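Local structure of group 3 allergen SMIPP-S YvT004A06 (Sarcoptes scabiei type hominis, 3H7T) at residues Phe35-Ala40 with Val197-Tyr202; Thr118-Ser123 with Asp188-Asn193. The protein adopts the trypsin fold but is an inactivated protease paralogue of the scabies mite, so the proteolytic activity usual for its family is probably absent. One frame throughout, in Å; residues are numbered along the deposited sequence.

Contact 1 (Phe35-Ala40 with Val197-Tyr202)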
loop_
_atom_site.group_PDB
_atom_site.type_symbol
_atom_site.label_atom_id
_atom_site.label_comp_id
_atom_site.label_asym_id
_atom_site.label_seq_id
_atom_site.Cartn_x
_atom_site.Cartn_y
_atom_site.Cartn_z
ATOM N N PHE A 35 10.396 -10.995 1.263
ATOM C CA PHE A 35 10.202 -9.565 0.988
ATOM C C PHE A 35 8.742 -9.088 0.992
ATOM O O PHE A 35 7.857 -9.714 0.396
ATOM C CB PHE A 35 10.877 -9.177 -0.330
ATOM C CG PHE A 35 12.381 -9.251 -0.285
ATOM C CD1 PHE A 35 13.128 -8.213 0.268
ATOM C CD2 PHE A 35 13.051 -10.361 -0.795
ATOM C CE1 PHE A 35 14.524 -8.280 0.317
ATOM C CE2 PHE A 35 14.444 -10.440 -0.757
ATOM C CZ PHE A 35 15.184 -9.398 -0.200
ATOM N N VAL A 36 8.520 -7.959 1.657
ATOM C CA VAL A 36 7.217 -7.311 1.696
ATOM C C VAL A 36 7.363 -5.867 1.221
ATOM O O VAL A 36 8.371 -5.225 1.505
ATOM C CB VAL A 36 6.617 -7.365 3.128
ATOM C CG1 VAL A 36 5.538 -6.291 3.331
ATOM C CG2 VAL A 36 6.057 -8.754 3.418
ATOM N N ILE A 37 6.369 -5.369 0.484
ATOM C CA ILE A 37 6.362 -3.969 0.056
ATOM C C ILE A 37 5.237 -3.183 0.747
ATOM O O ILE A 37 4.104 -3.649 0.833
ATOM C CB ILE A 37 6.296 -3.816 -1.487
ATOM C CG1 ILE A 37 6.409 -2.339 -1.897
ATOM C CG2 ILE A 37 5.039 -4.488 -2.070
ATOM C CD1 ILE A 37 6.730 -2.125 -3.370
ATOM N N THR A 38 5.581 -1.994 1.227
ATOM C CA THR A 38 4.642 -1.092 1.894
ATOM C C THR A 38 4.950 0.346 1.447
ATOM O O THR A 38 5.752 0.545 0.526
ATOM C CB THR A 38 4.697 -1.282 3.453
ATOM O OG1 THR A 38 3.640 -0.552 4.077
ATOM C CG2 THR A 38 6.046 -0.834 4.041
ATOM N N ALA A 39 4.302 1.338 2.057
ATOM C CA ALA A 39 4.603 2.739 1.759
ATOM C C ALA A 39 5.810 3.198 2.563
ATOM O O ALA A 39 5.992 2.774 3.700
ATOM C CB ALA A 39 3.406 3.629 2.073
ATOM N N ALA A 40 6.620 4.079 1.979
ATOM C CA ALA A 40 7.767 4.651 2.690
ATOM C C ALA A 40 7.367 5.440 3.938
ATOM O O ALA A 40 8.028 5.331 4.967
ATOM C CB ALA A 40 8.593 5.505 1.766
ATOM N N VAL A 197 -0.383 -3.558 -8.899
ATOM C CA VAL A 197 -0.200 -2.352 -9.734
ATOM C C VAL A 197 -0.015 -1.067 -8.931
ATOM O O VAL A 197 0.494 -0.065 -9.453
ATOM C CB VAL A 197 -1.324 -2.180 -10.790
ATOM C CG1 VAL A 197 -1.418 -3.419 -11.675
ATOM C CG2 VAL A 197 -2.670 -1.895 -10.139
ATOM N N GLY A 198 -0.442 -1.096 -7.669
ATOM C CA GLY A 198 -0.339 0.059 -6.809
ATOM C C GLY A 198 -0.065 -0.259 -5.354
ATOM O O GLY A 198 -0.311 -1.377 -4.877
ATOM N N VAL A 199 0.479 0.730 -4.660
ATOM C CA VAL A 199 0.647 0.675 -3.211
ATOM C C VAL A 199 0.072 1.957 -2.636
ATOM O O VAL A 199 0.558 3.048 -2.945
ATOM C CB VAL A 199 2.140 0.518 -2.794
ATOM C CG1 VAL A 199 2.280 0.549 -1.271
ATOM C CG2 VAL A 199 2.739 -0.788 -3.355
ATOM N N ALA A 200 -0.945 1.832 -1.777
ATOM C CA ALA A 200 -1.651 3.011 -1.271
ATOM C C ALA A 200 -0.765 4.012 -0.540
ATOM O O ALA A 200 0.118 3.640 0.240
ATOM C CB ALA A 200 -2.839 2.601 -0.378
ATOM N N SER A 201 -1.006 5.287 -0.827
ATOM C CA SER A 201 -0.494 6.387 -0.039
ATOM C C SER A 201 -1.614 6.923 0.825
ATOM O O SER A 201 -2.801 6.776 0.499
ATOM C CB SER A 201 -0.041 7.539 -0.933
ATOM O OG SER A 201 1.296 7.349 -1.334
ATOM N N TYR A 202 -1.224 7.584 1.902
ATOM C CA TYR A 202 -2.168 8.348 2.706
ATOM C C TYR A 202 -1.654 9.765 2.896
ATOM O O TYR A 202 -0.606 9.971 3.485
ATOM C CB TYR A 202 -2.398 7.677 4.060
ATOM C CG TYR A 202 -3.377 8.430 4.918
ATOM C CD1 TYR A 202 -4.754 8.307 4.709
ATOM C CD2 TYR A 202 -2.932 9.279 5.930
ATOM C CE1 TYR A 202 -5.667 9.023 5.493
ATOM C CE2 TYR A 202 -3.833 9.982 6.728
ATOM C CZ TYR A 202 -5.191 9.850 6.505
ATOM O OH TYR A 202 -6.068 10.552 7.297
#
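Val199 places its CG1 methyl over the face of the Thr38-Ala39 peptide, 3.8 Å almost straight above Thr38 C, with Ala39 N 4.0 Å from the same methyl. The valine rotamer sets this up: CG1 lies anti to the backbone N (chi1 177°), which leaves CG2 to turn toward Ile37. There Ile37, its chain extended (chi1 -175°, chi2 164°), brings CD1 to 4.2 Å from Val199 CG2, end methyl against branch methyl. Farther along, the carbonyl of Ala200 is directed nearly at the Ala39 methyl, with Ala200 O 3.8 Å from Ala39 CB. The backbones keep their distance, the closest CA atoms being Ala39 CA and Ser201 CA at 6.5 Å, and the two segments are not neighbours in a sheet.

Each segment belongs to its own sheet. Strand 35-38 pairs with Ser29 and Ile89 through Ile37 and Val36. Thr38 turns its side chain away from Val199, and its OG1 bonds to Gly27 O. Strand 195-200 carries a classic beta bulge, Val197 and Gly198 both facing Ala190. Ile224 of helix 221-228 also packs on Ile37.

The ends of both segments probably border the region that holds the catalytic residues in active relatives. Gln41 probably occupies the place of the histidine in the Thr-Ala-Ala-His-Cys motif, and its NE2 bonds to Tyr202 O; Asn85, probably at the aspartate position, touches Ala39 and bonds weakly to Ser201 OG. The contact is van der Waals packing of methyl groups on other methyls, a peptide face and a carbonyl oxygen, so the two sheets are fitted together here by shape and burial, near the place of the catalytic triad.

Contact 2 (Thr118-Ser123 with Asp188-Asn193)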
loop_
_atom_site.group_PDB
_atom_site.type_symbol
_atom_site.label_atom_id
_atom_site.label_comp_id
_atom_site.label_asym_id
_atom_site.label_seq_id
_atom_site.Cartn_x
_atom_site.Cartn_y
_atom_site.Cartn_z
ATOM N N THR A 118 -10.947 1.790 -15.414
ATOM C CA THR A 118 -10.768 0.415 -14.938
ATOM C C THR A 118 -10.745 0.441 -13.412
ATOM O O THR A 118 -10.711 1.527 -12.811
ATOM C CB THR A 118 -9.510 -0.274 -15.508
ATOM O OG1 THR A 118 -8.330 0.288 -14.923
ATOM C CG2 THR A 118 -9.459 -0.132 -17.032
ATOM N N SER A 119 -10.781 -0.740 -12.801
ATOM C CA SER A 119 -10.827 -0.882 -11.347
ATOM C C SER A 119 -9.626 -1.640 -10.792
ATOM O O SER A 119 -9.134 -2.594 -11.410
ATOM C CB SER A 119 -12.100 -1.610 -10.917
ATOM O OG SER A 119 -13.240 -0.790 -11.074
ATOM N N VAL A 120 -9.171 -1.204 -9.619
ATOM C CA VAL A 120 -8.142 -1.906 -8.864
ATOM C C VAL A 120 -8.747 -2.409 -7.564
ATOM O O VAL A 120 -9.549 -1.712 -6.911
ATOM C CB VAL A 120 -6.872 -1.030 -8.568
ATOM C CG1 VAL A 120 -6.168 -0.620 -9.874
ATOM C CG2 VAL A 120 -7.221 0.204 -7.729
ATOM N N LEU A 121 -8.381 -3.630 -7.208
ATOM C CA LEU A 121 -8.830 -4.233 -5.959
ATOM C C LEU A 121 -7.870 -3.840 -4.834
ATOM O O LEU A 121 -6.682 -4.153 -4.886
ATOM C CB LEU A 121 -8.890 -5.762 -6.107
ATOM C CG LEU A 121 -9.200 -6.542 -4.824
ATOM C CD1 LEU A 121 -10.619 -6.224 -4.334
ATOM C CD2 LEU A 121 -9.022 -8.042 -5.037
ATOM N N VAL A 122 -8.402 -3.170 -3.820
ATOM C CA VAL A 122 -7.615 -2.646 -2.705
ATOM C C VAL A 122 -8.130 -3.274 -1.415
ATOM O O VAL A 122 -9.328 -3.482 -1.259
ATOM C CB VAL A 122 -7.740 -1.100 -2.617
ATOM C CG1 VAL A 122 -6.972 -0.521 -1.402
ATOM C CG2 VAL A 122 -7.295 -0.439 -3.920
ATOM N N SER A 123 -7.223 -3.568 -0.490
ATOM C CA SER A 123 -7.589 -4.270 0.733
ATOM C C SER A 123 -6.675 -3.851 1.872
ATOM O O SER A 123 -5.459 -3.713 1.690
ATOM C CB SER A 123 -7.538 -5.790 0.510
ATOM O OG SER A 123 -6.259 -6.186 0.062
ATOM N N ASP A 188 -1.438 -0.297 1.502
ATOM C CA ASP A 188 -2.409 -1.293 1.031
ATOM C C ASP A 188 -2.112 -1.680 -0.419
ATOM O O ASP A 188 -1.781 -0.815 -1.231
ATOM C CB ASP A 188 -3.830 -0.745 1.091
ATOM C CG ASP A 188 -4.442 -0.798 2.485
ATOM O OD1 ASP A 188 -3.742 -1.117 3.473
ATOM O OD2 ASP A 188 -5.652 -0.505 2.576
ATOM N N PRO A 189 -2.218 -2.984 -0.740
ATOM C CA PRO A 189 -2.025 -3.414 -2.119
ATOM C C PRO A 189 -3.183 -2.982 -3.016
ATOM O O PRO A 189 -4.343 -2.941 -2.580
ATOM C CB PRO A 189 -1.977 -4.942 -2.014
ATOM C CG PRO A 189 -2.717 -5.262 -0.711
ATOM C CD PRO A 189 -2.398 -4.117 0.192
ATOM N N ALA A 190 -2.862 -2.640 -4.260
ATOM C CA ALA A 190 -3.888 -2.373 -5.258
ATOM C C ALA A 190 -3.610 -3.336 -6.394
ATOM O O ALA A 190 -2.522 -3.319 -6.961
ATOM C CB ALA A 190 -3.829 -0.930 -5.737
ATOM N N VAL A 191 -4.591 -4.181 -6.700
ATOM C CA VAL A 191 -4.388 -5.327 -7.588
ATOM C C VAL A 191 -5.196 -5.231 -8.877
ATOM O O VAL A 191 -6.375 -4.886 -8.866
ATOM C CB VAL A 191 -4.701 -6.684 -6.855
ATOM C CG1 VAL A 191 -4.519 -7.877 -7.791
ATOM C CG2 VAL A 191 -3.810 -6.853 -5.647
ATOM N N GLN A 192 -4.549 -5.554 -9.995
ATOM C CA GLN A 192 -5.229 -5.604 -11.274
ATOM C C GLN A 192 -4.622 -6.749 -12.086
ATOM O O GLN A 192 -3.395 -6.835 -12.238
ATOM C CB GLN A 192 -5.089 -4.265 -11.995
ATOM C CG GLN A 192 -6.272 -3.893 -12.854
ATOM C CD GLN A 192 -6.089 -2.551 -13.531
ATOM O OE1 GLN A 192 -5.048 -2.281 -14.136
ATOM N NE2 GLN A 192 -7.103 -1.696 -13.430
ATOM N N ASN A 193 -5.489 -7.638 -12.568
ATOM C CA ASN A 193 -5.086 -8.830 -13.324
ATOM C C ASN A 193 -4.002 -9.642 -12.616
ATOM O O ASN A 193 -2.945 -9.923 -13.186
ATOM C CB ASN A 193 -4.651 -8.462 -14.747
HETATM O O HOH W 1 -5.821 -1.027 -16.893
#
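The side-chain amide of Gln192 carries Val120 CG1 over one face, 3.8 Å nearly straight above Gln192 NE2, while a water approaches Gln192 OE1 from the opposite side of the plane. The Gln192 chain, extended beyond CG, carries this amide out to Thr118 and Ser119. At the edge, both N-H groups are used: Gln192 NE2 reaches Ser119 O at 3.0 Å within the amide plane and, less straight (132°), Thr118 OG1 at 2.8 Å. The first N-H arrives well above the Ser119 carbonyl plane, 68° out of it. Tyr112 OH and the water bond to Gln192 OE1, which with the two NE2 bonds fixes the flip of the amide; Thr118 OG1 also bonds to Glu115 O. At the other end of the strand pair, Ser123 O sits above the carboxylate face of Asp188, 3.2 Å from Asp188 CG, an acceptor over a carboxylate with no bond between them.

Between these ends, Leu121 and Val191 form an antiparallel hydrogen-bonded pair, Leu121 N to Val191 O 2.9 Å and Val191 N to Leu121 O 2.8 Å. In the adjoining non-hydrogen-bonded pair, Val122 CG2 packs 3.9 Å from Ala190 CB, on the face lined by Phe214. The N-to-C directions of strands 119-123 and 189-192 make 145°, a twist in keeping with the C-terminal barrel of the trypsin fold.

Overall arrangement
From the N terminus, strand 35-38 of the first barrel comes first, then 118-123, then the hairpin strands 189-192 and 195-200. Contact 1 closes the long loop from 35-40 to 197-202, and the loop closed by contact 2, from 118-123 to 188-193, is nested inside it. The hairpin joins them: Val197 N and Ala200 N probably bond to Ala190 O and Asp188 O, and Val197 packs on Val120 and Gln192. Their centres lie 12 Å apart. Contact 2 pairs two strands of the second barrel, whereas contact 1 sets that sheet against the six-stranded first barrel, so strand 195-200 links that pair to the interface between the barrels.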